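Local coordinates for protein DNA-dependent metalloprotease SPRTN (Homo sapiens, PDB 6MDX) that cleaves proteins covalently cross-linked to DNA, acting as a DNA-dependent zinc metalloendopeptidase that protects genome integrity during DNA synthesis, at residues A7-V12 with P72-V77; F29-L34 with C106-R111; V37-S42 with C59-S64; L80-I85 with A118-Y123. All blocks are in the same frame, centred on the assembly; numbering follows the deposited sequence. Where two conformers were deposited one is given.

Contact 1: residues A7-V12 with P72-V77; sequences ASWELV and PRKDLV
Arg-73 and Lys-74, in the first turn of helix 73-91, meet the N-terminal loop 7-12 by three kinds of interaction. Hydrogen bonds to backbone carbonyls come first. Leu-11 O is gripped twice by one residue: Arg-73 N reaches it at 2.9 Å and Arg-73 NE at 3.0 Å, from opposite faces of the carbonyl plane, the second bond being nearly straight (172°) and lying in the guanidinium plane. Arg-73 NH2 goes on to Val-12 O (2.8 Å), with CB of Ser-8 over one face of the guanidinium. The chain can double back in this way because it bends at chi3 (70°). Lys-74 N, also at the start of the helix, donates to Trp-9 O at 3.0 Å, so loop carbonyls engage amide N-H groups of the first turn. The charged pair is Glu-10 with Lys-74, NZ meeting the syn lone pair of OE1 at 2.7 Å. Apolar contacts complete the set: CB of Lys-74 lies over the five-membered ring of Trp-9 in a CH-pi contact, 3.4 Å from its centroid, while CG1 of Val-77 meets the far edge of the indole at CH2 (3.6 Å). Within the SprT-like protease domain the loop thus closes against the N-terminal end of the helix that carries the active site further on; Val-77 also packs on Phe-25 and Leu-76 on Leu-21, both of helix 18-29.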
# COMPACT_ATOMS: atom_id res chain seq x y z
N ALA A 7 -6.89 -19.12 -14.87
CA ALA A 7 -5.75 -20.00 -14.50
C ALA A 7 -4.47 -19.19 -14.27
O ALA A 7 -3.66 -19.53 -13.38
CB ALA A 7 -5.54 -21.07 -15.53
N SER A 8 -4.32 -18.08 -14.98
CA SER A 8 -3.07 -17.32 -14.87
C SER A 8 -3.04 -16.47 -13.58
O SER A 8 -1.97 -16.02 -13.23
CB SER A 8 -2.89 -16.46 -16.07
OG SER A 8 -2.72 -17.26 -17.23
N TRP A 9 -4.18 -16.27 -12.94
CA TRP A 9 -4.26 -15.40 -11.72
C TRP A 9 -3.32 -15.89 -10.63
O TRP A 9 -2.76 -15.11 -9.86
CB TRP A 9 -5.70 -15.48 -11.26
CG TRP A 9 -6.07 -14.71 -10.04
CD1 TRP A 9 -6.55 -15.20 -8.86
CD2 TRP A 9 -6.18 -13.28 -9.94
NE1 TRP A 9 -6.89 -14.18 -8.02
CE2 TRP A 9 -6.69 -13.00 -8.65
CE3 TRP A 9 -5.88 -12.23 -10.80
CZ2 TRP A 9 -6.87 -11.69 -8.20
CZ3 TRP A 9 -6.05 -10.94 -10.34
CH2 TRP A 9 -6.54 -10.68 -9.06
N GLU A 10 -3.14 -17.23 -10.58
CA GLU A 10 -2.40 -17.91 -9.61
C GLU A 10 -0.91 -18.00 -9.97
O GLU A 10 -0.11 -18.58 -9.23
CB GLU A 10 -2.96 -19.33 -9.44
CG GLU A 10 -4.39 -19.36 -8.95
CD GLU A 10 -4.61 -18.83 -7.55
OE1 GLU A 10 -3.64 -18.77 -6.76
OE2 GLU A 10 -5.76 -18.44 -7.24
N LEU A 11 -0.55 -17.46 -11.15
CA LEU A 11 0.77 -17.63 -11.71
C LEU A 11 1.52 -16.30 -11.80
O LEU A 11 0.94 -15.25 -12.01
CB LEU A 11 0.67 -18.22 -13.12
CG LEU A 11 -0.10 -19.53 -13.23
CD1 LEU A 11 -0.21 -19.95 -14.70
CD2 LEU A 11 0.56 -20.64 -12.43
N VAL A 12 2.86 -16.41 -11.77
CA VAL A 12 3.71 -15.24 -11.89
C VAL A 12 3.53 -14.65 -13.29
O VAL A 12 3.29 -15.37 -14.29
CB VAL A 12 5.19 -15.58 -11.60
CG1 VAL A 12 6.09 -14.37 -11.69
CG2 VAL A 12 5.30 -16.20 -10.22
N PRO A 72 2.70 -14.57 -7.58
CA PRO A 72 1.58 -14.73 -8.50
C PRO A 72 0.96 -13.36 -8.81
O PRO A 72 0.92 -12.47 -7.98
CB PRO A 72 0.62 -15.59 -7.66
CG PRO A 72 1.51 -16.42 -6.77
CD PRO A 72 2.59 -15.44 -6.40
N ARG A 73 0.40 -13.20 -10.01
CA ARG A 73 -0.13 -11.93 -10.43
C ARG A 73 -1.29 -11.46 -9.55
O ARG A 73 -1.43 -10.27 -9.39
CB ARG A 73 -0.48 -11.90 -11.91
CG ARG A 73 -1.59 -12.81 -12.30
CD ARG A 73 -1.56 -12.96 -13.82
NE ARG A 73 -0.38 -13.73 -14.24
CZ ARG A 73 0.04 -13.84 -15.49
NH1 ARG A 73 -0.59 -13.16 -16.44
NH2 ARG A 73 1.06 -14.62 -15.79
N LYS A 74 -2.02 -12.36 -8.91
CA LYS A 74 -3.06 -11.95 -7.97
C LYS A 74 -2.49 -11.05 -6.85
O LYS A 74 -3.16 -10.19 -6.36
CB LYS A 74 -3.73 -13.14 -7.31
CG LYS A 74 -2.88 -14.05 -6.47
CD LYS A 74 -3.71 -15.22 -6.00
CE LYS A 74 -3.07 -15.93 -4.83
NZ LYS A 74 -3.81 -17.20 -4.59
N ASP A 75 -1.25 -11.29 -6.43
CA ASP A 75 -0.66 -10.50 -5.31
C ASP A 75 -0.36 -9.08 -5.76
O ASP A 75 -0.63 -8.13 -5.03
CB ASP A 75 0.57 -11.23 -4.72
CG ASP A 75 0.21 -12.54 -4.04
OD1 ASP A 75 -0.95 -12.70 -3.58
OD2 ASP A 75 1.10 -13.41 -3.91
N LEU A 76 0.20 -8.91 -6.96
CA LEU A 76 0.42 -7.59 -7.49
C LEU A 76 -0.92 -6.86 -7.64
O LEU A 76 -1.06 -5.74 -7.22
CB LEU A 76 1.11 -7.62 -8.85
CG LEU A 76 1.13 -6.29 -9.61
CD1 LEU A 76 1.83 -5.24 -8.82
CD2 LEU A 76 1.75 -6.40 -11.00
N VAL A 77 -1.90 -7.52 -8.25
CA VAL A 77 -3.18 -6.90 -8.54
C VAL A 77 -3.93 -6.56 -7.25
O VAL A 77 -4.47 -5.47 -7.12
CB VAL A 77 -4.03 -7.78 -9.47
CG1 VAL A 77 -5.46 -7.29 -9.56
CG2 VAL A 77 -3.35 -7.85 -10.85

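Contact 2: residues F29-L34 with C106-R111; sequences FFWGQL and CKHMHR
A type I' beta turn, Phe-30 to Gln-33, follows helix 18-29 in the SprT-like domain, and Arg-111 of helix 103-116 reaches across to the last carbonyl before it. Both terminal nitrogens of the guanidinium, NH1 and NH2, converge end-on upon Phe-29 O, each at 2.9 Å. They use it differently: NH2 comes in nearly along the C=O axis (169°), NH1 from well off it. The guanidinium is held in a second direction by His-108, one turn earlier on the same helix, whose ND1 accepts from Arg-111 NH2 at 3.0 Å; ND1 lies near the guanidinium plane and NH2 near the imidazole plane, although the two groups stand nearly perpendicular. This bond, with the pair to Phe-29 O, limits rotation of the guanidinium. Arg-111 attains this position with CG anti to its backbone N and a bend at chi3 (71°). Trp-31 covers one face of the guanidinium: its CH2 sits over the centre of the group, 3.3 Å from Arg-111 CZ, with the two planes inclined by 36°. The same CH2 corner meets His-108 CE1 edge to edge at 3.9 Å. Tyr-88 of helix 73-91 meets the rings of both Trp-31 and His-108. Next to the polar cluster, Phe-29 packs on Ile-112 and Leu-115 of helix 103-116, and Phe-30 touches both Ile-112 and Met-84, joining the end of helix 18-29 to helices 103-116 and 73-91.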
# COMPACT_ATOMS: atom_id res chain seq x y z
N PHE A 29 -12.76 0.40 -12.29
CA PHE A 29 -13.22 0.32 -10.89
C PHE A 29 -13.35 1.64 -10.14
O PHE A 29 -13.91 1.64 -9.02
CB PHE A 29 -12.31 -0.64 -10.13
CG PHE A 29 -12.26 -1.98 -10.80
CD1 PHE A 29 -13.41 -2.72 -11.02
CD2 PHE A 29 -11.07 -2.47 -11.31
CE1 PHE A 29 -13.36 -3.93 -11.69
CE2 PHE A 29 -11.03 -3.67 -12.01
CZ PHE A 29 -12.18 -4.39 -12.20
N PHE A 30 -12.75 2.74 -10.60
CA PHE A 30 -12.72 4.00 -9.87
C PHE A 30 -13.24 5.18 -10.70
O PHE A 30 -13.01 6.28 -10.34
CB PHE A 30 -11.30 4.29 -9.37
CG PHE A 30 -10.81 3.24 -8.40
CD1 PHE A 30 -11.23 3.29 -7.07
CD2 PHE A 30 -10.00 2.19 -8.82
CE1 PHE A 30 -10.85 2.28 -6.19
CE2 PHE A 30 -9.61 1.20 -7.91
CZ PHE A 30 -10.00 1.30 -6.61
N TRP A 31 -14.07 4.84 -11.72
CA TRP A 31 -14.87 5.86 -12.45
C TRP A 31 -13.97 6.93 -13.05
O TRP A 31 -14.37 8.09 -13.28
CB TRP A 31 -15.97 6.40 -11.53
CG TRP A 31 -16.80 5.35 -10.86
CD1 TRP A 31 -17.85 4.65 -11.38
CD2 TRP A 31 -16.65 4.91 -9.52
NE1 TRP A 31 -18.41 3.83 -10.44
CE2 TRP A 31 -17.68 3.98 -9.27
CE3 TRP A 31 -15.76 5.27 -8.48
CZ2 TRP A 31 -17.79 3.31 -8.07
CZ3 TRP A 31 -15.91 4.62 -7.26
CH2 TRP A 31 -16.92 3.68 -7.06
N GLY A 32 -12.71 6.57 -13.33
CA GLY A 32 -11.76 7.51 -13.89
C GLY A 32 -11.19 8.56 -12.93
O GLY A 32 -10.41 9.43 -13.33
N GLN A 33 -11.52 8.50 -11.65
CA GLN A 33 -11.24 9.56 -10.72
C GLN A 33 -9.80 9.59 -10.19
O GLN A 33 -9.44 10.54 -9.52
CB GLN A 33 -12.21 9.53 -9.55
CG GLN A 33 -13.66 9.81 -9.97
CD GLN A 33 -14.59 9.87 -8.79
OE1 GLN A 33 -15.34 8.92 -8.59
NE2 GLN A 33 -14.47 10.90 -7.98
N LEU A 34 -8.99 8.61 -10.52
CA LEU A 34 -7.57 8.55 -9.99
C LEU A 34 -6.58 8.95 -11.08
O LEU A 34 -5.42 8.61 -11.01
CB LEU A 34 -7.29 7.14 -9.52
CG LEU A 34 -8.18 6.66 -8.38
CD1 LEU A 34 -7.79 5.25 -7.95
CD2 LEU A 34 -8.07 7.62 -7.23
N CYS A 106 -13.88 -0.74 3.19
CA CYS A 106 -14.39 -2.03 3.03
C CYS A 106 -15.52 -2.05 1.98
O CYS A 106 -15.74 -3.08 1.32
CB CYS A 106 -14.89 -2.56 4.37
SG CYS A 106 -13.53 -3.00 5.48
N LYS A 107 -16.24 -0.95 1.83
CA LYS A 107 -17.29 -0.85 0.77
C LYS A 107 -16.66 -1.04 -0.61
O LYS A 107 -17.12 -1.86 -1.41
CB LYS A 107 -18.07 0.44 0.85
CG LYS A 107 -18.99 0.51 2.05
CD LYS A 107 -19.53 1.85 2.32
CE LYS A 107 -20.04 1.91 3.74
NZ LYS A 107 -20.57 3.23 4.11
N HIS A 108 -15.58 -0.32 -0.90
CA HIS A 108 -14.93 -0.48 -2.19
C HIS A 108 -14.29 -1.86 -2.35
O HIS A 108 -14.30 -2.47 -3.44
CB HIS A 108 -13.87 0.61 -2.40
CG HIS A 108 -14.45 1.98 -2.50
ND1 HIS A 108 -15.08 2.40 -3.66
CD2 HIS A 108 -14.54 3.02 -1.62
CE1 HIS A 108 -15.55 3.61 -3.46
NE2 HIS A 108 -15.21 4.04 -2.20
N MSE A 109 -13.68 -2.38 -1.29
CA MSE A 109 -13.06 -3.69 -1.32
C MSE A 109 -14.09 -4.74 -1.73
O MSE A 109 -13.87 -5.57 -2.64
CB MSE A 109 -12.53 -3.99 0.08
CG MSE A 109 -12.01 -5.36 0.21
SE MSE A 109 -11.37 -5.54 2.09
CE MSE A 109 -13.13 -5.87 2.95
N HIS A 110 -15.27 -4.70 -1.04
CA HIS A 110 -16.36 -5.70 -1.34
C HIS A 110 -16.84 -5.53 -2.79
O HIS A 110 -17.01 -6.52 -3.54
CB HIS A 110 -17.52 -5.56 -0.34
CG HIS A 110 -18.51 -6.65 -0.51
ND1 HIS A 110 -18.56 -7.75 0.33
CD2 HIS A 110 -19.50 -6.79 -1.42
CE1 HIS A 110 -19.58 -8.53 -0.07
NE2 HIS A 110 -20.19 -7.95 -1.12
N ARG A 111 -17.04 -4.29 -3.18
CA ARG A 111 -17.55 -3.99 -4.54
C ARG A 111 -16.62 -4.55 -5.62
O ARG A 111 -17.03 -5.24 -6.58
CB ARG A 111 -17.83 -2.50 -4.71
CG ARG A 111 -18.01 -2.04 -6.14
CD ARG A 111 -18.23 -0.55 -6.20
NE ARG A 111 -17.07 0.26 -5.89
CZ ARG A 111 -16.08 0.55 -6.80
NH1 ARG A 111 -16.10 0.08 -8.04
NH2 ARG A 111 -14.99 1.12 -6.33

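Contact 3: residues V37-S42 with C59-S64; sequences VEVKWS and CSIRLS
Arg-62 and Glu-38 meet across two parallel neighbouring strands, 38-42 and 59-64, and the arginine can be followed outward from the backbone. Its CB lies 3.9 Å from Lys-40 O. The chain then bends at chi2 (-63°), which turns it back along the sheet and brings CD alongside Lys-40 CB. NE continues past that same CB, and CZ comes under the lysine chain, whose CD stands over the centre of the guanidinium; the two side chains run side by side in the same direction. At the tip, NH1 donates to Glu-38 OE2 at 2.8 Å in a salt bridge. The approach lies in the guanidinium plane but steeply above that of the carboxylate, the two groups being turned 76° apart. NH2 bonds weakly to the same oxygen and more firmly to its own strand, at Ile-61 O (2.9 Å). That carbonyl already receives Lys-40 N, so it serves two donors. Regular parallel pairing runs beneath, from Glu-38 N to Cys-59 O through Ser-42 N to Leu-63 O. On the other face, CD1 of Ile-61 touches CG1 of Val-37 at 3.9 Å, and CB of Leu-63 lies above the indole plane of Trp-41, near CE3. This apolar face rests on helices 18-29 and 73-91, where Ile-61 touches the catalytic Glu-83, while Arg-62 on the polar face meets Tyr-151. Strand 50-54 pairs antiparallel beyond strand 59-64, giving a mixed sheet packed on the active-site helix, as in other zincin-type metalloproteases.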
# COMPACT_ATOMS: atom_id res chain seq x y z
N VAL A 37 -3.17 10.42 -9.88
CA VAL A 37 -2.39 9.57 -8.95
C VAL A 37 -1.25 8.92 -9.73
O VAL A 37 -1.42 8.43 -10.84
CB VAL A 37 -3.32 8.52 -8.31
CG1 VAL A 37 -2.55 7.53 -7.45
CG2 VAL A 37 -4.42 9.19 -7.51
N GLU A 38 -0.07 8.94 -9.10
CA GLU A 38 1.18 8.45 -9.66
C GLU A 38 1.45 7.06 -9.06
O GLU A 38 1.53 6.99 -7.86
CB GLU A 38 2.29 9.40 -9.22
CG GLU A 38 3.69 8.89 -9.56
CD GLU A 38 4.80 9.66 -8.86
OE1 GLU A 38 5.77 10.07 -9.57
OE2 GLU A 38 4.70 9.88 -7.63
N VAL A 39 1.58 6.03 -9.88
CA VAL A 39 1.92 4.71 -9.37
C VAL A 39 3.28 4.31 -9.94
O VAL A 39 3.54 4.45 -11.13
CB VAL A 39 0.88 3.62 -9.69
CG1 VAL A 39 0.87 3.20 -11.16
CG2 VAL A 39 1.14 2.40 -8.82
N LYS A 40 4.19 3.83 -9.08
CA LYS A 40 5.50 3.38 -9.51
C LYS A 40 5.95 2.16 -8.71
O LYS A 40 5.53 2.00 -7.57
CB LYS A 40 6.55 4.49 -9.35
CG LYS A 40 6.30 5.71 -10.23
CD LYS A 40 7.28 6.81 -10.04
CE LYS A 40 7.08 7.94 -11.05
NZ LYS A 40 7.50 7.56 -12.43
N TRP A 41 6.84 1.37 -9.33
CA TRP A 41 7.63 0.40 -8.64
C TRP A 41 8.64 1.11 -7.76
O TRP A 41 9.16 2.18 -8.09
CB TRP A 41 8.37 -0.51 -9.59
CG TRP A 41 7.53 -1.46 -10.38
CD1 TRP A 41 7.22 -1.37 -11.71
CD2 TRP A 41 6.93 -2.68 -9.92
NE1 TRP A 41 6.47 -2.45 -12.10
CE2 TRP A 41 6.28 -3.27 -11.02
CE3 TRP A 41 6.84 -3.30 -8.68
CZ2 TRP A 41 5.56 -4.45 -10.90
CZ3 TRP A 41 6.20 -4.51 -8.57
CH2 TRP A 41 5.54 -5.06 -9.67
N SER A 42 8.92 0.45 -6.62
CA SER A 42 10.07 0.78 -5.78
C SER A 42 11.03 -0.41 -5.80
O SER A 42 10.64 -1.50 -5.46
CB SER A 42 9.63 1.13 -4.41
OG SER A 42 10.78 1.22 -3.58
N CYS A 59 -1.42 12.37 -4.92
CA CYS A 59 -1.32 11.11 -4.23
C CYS A 59 -0.40 10.20 -5.02
O CYS A 59 -0.45 10.17 -6.25
CB CYS A 59 -2.71 10.50 -4.11
SG CYS A 59 -2.73 8.91 -3.27
N SER A 60 0.47 9.44 -4.31
CA SER A 60 1.39 8.56 -4.95
C SER A 60 1.25 7.16 -4.36
O SER A 60 0.99 7.04 -3.16
CB SER A 60 2.81 9.04 -4.83
OG SER A 60 3.11 9.38 -3.49
N ILE A 61 1.37 6.17 -5.22
CA ILE A 61 1.36 4.77 -4.83
C ILE A 61 2.72 4.20 -5.21
O ILE A 61 3.22 4.32 -6.32
CB ILE A 61 0.21 4.00 -5.49
CG1 ILE A 61 -1.13 4.56 -5.01
CG2 ILE A 61 0.33 2.51 -5.24
CD1 ILE A 61 -2.30 3.98 -5.79
N ARG A 62 3.28 3.37 -4.30
CA ARG A 62 4.48 2.60 -4.64
C ARG A 62 4.25 1.11 -4.35
O ARG A 62 3.65 0.79 -3.28
CB ARG A 62 5.66 3.06 -3.79
CG ARG A 62 6.05 4.51 -4.04
CD ARG A 62 6.52 4.72 -5.47
NE ARG A 62 6.86 6.12 -5.70
CZ ARG A 62 6.09 7.01 -6.31
NH1 ARG A 62 6.56 8.25 -6.42
NH2 ARG A 62 4.88 6.70 -6.79
N LEU A 63 4.75 0.26 -5.24
CA LEU A 63 4.70 -1.17 -5.07
C LEU A 63 6.11 -1.75 -4.98
O LEU A 63 6.99 -1.35 -5.73
CB LEU A 63 4.00 -1.76 -6.29
CG LEU A 63 2.54 -1.30 -6.41
CD1 LEU A 63 1.98 -1.79 -7.70
CD2 LEU A 63 1.70 -1.81 -5.23
N SER A 64 6.29 -2.72 -4.09
CA SER A 64 7.60 -3.36 -3.86
C SER A 64 7.96 -4.33 -4.98
O SER A 64 7.42 -5.41 -5.09
CB SER A 64 7.60 -4.05 -2.52
OG SER A 64 8.81 -4.76 -2.35

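Contact 4: residues L80-I85 with A118-Y123; sequences LLHEMI and ANITVY. With ZN (zinc ion), chain E.
His-82 presents the edge of its imidazole to Thr-121, whose carbonyl oxygen lies in the ring plane and accepts from ND1 at 2.9 Å. The C=O points almost straight at the nitrogen (167°), although the N-H itself is bent to 135°. With CG anti to the backbone N (chi1 178°), the ring is carried out from the helix between the loop and the metal, and its second nitrogen, NE2, binds the zinc ion at 2.0 Å. The bond at ND1 thus fixes the rotation of the ring and leaves NE2 as the metal ligand; a carbonyl behind a zinc-bound histidine would probably also polarise it and strengthen its donation. His-82 opens the HExxH motif of the zinc metalloproteases, with Glu-83 the active-site residue and His-86 and His-101 the other two protein ligands of the catalytic metal. Beside this polar link, Ile-120 faces the helix. Its CD1 meets CB of Leu-81 at 3.7 Å, the two side chains crossing at about a right angle, while its other branch, CG2, sits between CB of His-82 (4.2 Å) and CD1 of Ile-85 (4.3 Å). Further along the loop, the side chain of Thr-121 sets off away from the helix. Ile-120 packs in addition on Ile-112 of helix 103-116, and its N bonds to Asn-113 OD1.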
# COMPACT_ATOMS: atom_id res chain seq x y z
N LEU A 80 -2.20 -3.62 -5.52
CA LEU A 80 -2.42 -2.41 -6.25
C LEU A 80 -3.85 -1.90 -5.98
O LEU A 80 -4.01 -0.73 -5.73
CB LEU A 80 -2.19 -2.60 -7.76
CG LEU A 80 -2.53 -1.39 -8.64
CD1 LEU A 80 -1.84 -0.12 -8.24
CD2 LEU A 80 -2.32 -1.73 -10.09
N LEU A 81 -4.86 -2.80 -6.09
CA LEU A 81 -6.23 -2.35 -5.87
C LEU A 81 -6.43 -1.87 -4.42
O LEU A 81 -7.14 -0.87 -4.18
CB LEU A 81 -7.18 -3.49 -6.22
CG LEU A 81 -7.31 -3.75 -7.71
CD1 LEU A 81 -7.98 -5.08 -7.96
CD2 LEU A 81 -8.06 -2.60 -8.38
N HIS A 82 -5.78 -2.54 -3.47
CA HIS A 82 -5.85 -2.12 -2.09
C HIS A 82 -5.38 -0.67 -1.95
O HIS A 82 -6.02 0.17 -1.38
CB HIS A 82 -5.05 -3.08 -1.21
CG HIS A 82 -5.02 -2.73 0.25
ND1 HIS A 82 -5.58 -3.56 1.21
CD2 HIS A 82 -4.47 -1.69 0.92
CE1 HIS A 82 -5.35 -2.96 2.41
NE2 HIS A 82 -4.71 -1.83 2.26
N GLU A 83 -4.20 -0.38 -2.53
CA GLU A 83 -3.66 0.94 -2.44
C GLU A 83 -4.50 1.99 -3.21
O GLU A 83 -4.68 3.08 -2.75
CB GLU A 83 -2.25 1.01 -3.01
CG GLU A 83 -1.23 0.11 -2.35
CD GLU A 83 -1.13 0.21 -0.84
OE1 GLU A 83 -1.35 1.28 -0.31
OE2 GLU A 83 -0.83 -0.86 -0.23
N MSE A 84 -5.12 1.57 -4.31
CA MSE A 84 -5.97 2.45 -5.08
C MSE A 84 -7.24 2.82 -4.32
O MSE A 84 -7.73 3.93 -4.49
CB MSE A 84 -6.28 1.87 -6.48
CG MSE A 84 -5.03 1.85 -7.41
SE MSE A 84 -5.41 0.96 -9.10
CE MSE A 84 -6.41 2.39 -9.96
N ILE A 85 -7.75 1.92 -3.46
CA ILE A 85 -8.86 2.27 -2.62
C ILE A 85 -8.46 3.37 -1.63
O ILE A 85 -9.14 4.39 -1.47
CB ILE A 85 -9.43 1.06 -1.88
CG1 ILE A 85 -10.00 0.03 -2.85
CG2 ILE A 85 -10.48 1.54 -0.89
CD1 ILE A 85 -10.30 -1.28 -2.16
N ALA A 118 -11.84 -11.28 -7.31
CA ALA A 118 -10.61 -11.10 -6.53
C ALA A 118 -10.91 -11.15 -5.04
O ALA A 118 -12.09 -11.18 -4.61
CB ALA A 118 -9.99 -9.76 -6.89
N ASN A 119 -9.83 -11.07 -4.25
CA ASN A 119 -9.87 -11.16 -2.78
C ASN A 119 -8.97 -10.08 -2.18
O ASN A 119 -7.99 -10.36 -1.44
CB ASN A 119 -9.52 -12.57 -2.28
CG ASN A 119 -9.92 -12.72 -0.81
OD1 ASN A 119 -11.04 -12.42 -0.46
ND2 ASN A 119 -8.96 -13.07 0.02
N ILE A 120 -9.26 -8.81 -2.49
CA ILE A 120 -8.67 -7.69 -1.80
C ILE A 120 -9.04 -7.87 -0.33
O ILE A 120 -10.17 -8.27 -0.04
CB ILE A 120 -9.21 -6.35 -2.32
CG1 ILE A 120 -9.00 -6.22 -3.82
CG2 ILE A 120 -8.66 -5.16 -1.55
CD1 ILE A 120 -9.89 -5.22 -4.44
N THR A 121 -8.07 -7.64 0.56
CA THR A 121 -8.35 -7.78 2.01
C THR A 121 -7.84 -6.56 2.76
O THR A 121 -7.04 -5.79 2.23
CB THR A 121 -7.72 -9.07 2.53
OG1 THR A 121 -6.32 -9.06 2.23
CG2 THR A 121 -8.37 -10.30 1.96
N VAL A 122 -8.29 -6.40 4.02
CA VAL A 122 -7.81 -5.36 4.88
C VAL A 122 -6.39 -5.67 5.36
O VAL A 122 -5.69 -4.76 5.66
CB VAL A 122 -8.72 -5.07 6.09
CG1 VAL A 122 -10.07 -4.50 5.67
CG2 VAL A 122 -8.91 -6.30 6.97
N TYR A 123 -5.99 -6.95 5.30
CA TYR A 123 -4.77 -7.53 5.88
C TYR A 123 -3.89 -8.08 4.74
O TYR A 123 -4.41 -8.37 3.69
CB TYR A 123 -5.20 -8.62 6.89
CG TYR A 123 -6.24 -9.61 6.40
CD1 TYR A 123 -5.87 -10.68 5.59
CD2 TYR A 123 -7.59 -9.46 6.68
CE1 TYR A 123 -6.80 -11.57 5.08
CE2 TYR A 123 -8.54 -10.38 6.21
CZ TYR A 123 -8.14 -11.43 5.40
OH TYR A 123 -9.03 -12.36 4.92
ZN ZN E . -4.19 -0.51 3.72

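Overall arrangement
Contacts 3 and 4 are buried, whereas contacts 1 and 2 lie nearer the surface and are only partly covered. Helix 73-91 is common ground: contact 1 uses its start and contact 4 its middle, and the latter touches contact 3 where Ile-61 meets Glu-83 and contact 2 where Phe-30 and Leu-34 meet Met-84. Contact 1 reaches contact 4 through Trp-9 and Ala-118, and contact 3 through Leu-76 against Leu-63 and Trp-41. Chemistry follows place. At the periphery, arginines clasp backbone carbonyls of a loop or a helix end; in the sheet, backbone pairing separates an apolar face from a charged one; at the active site, one histidine-to-carbonyl bond steadies a zinc ligand.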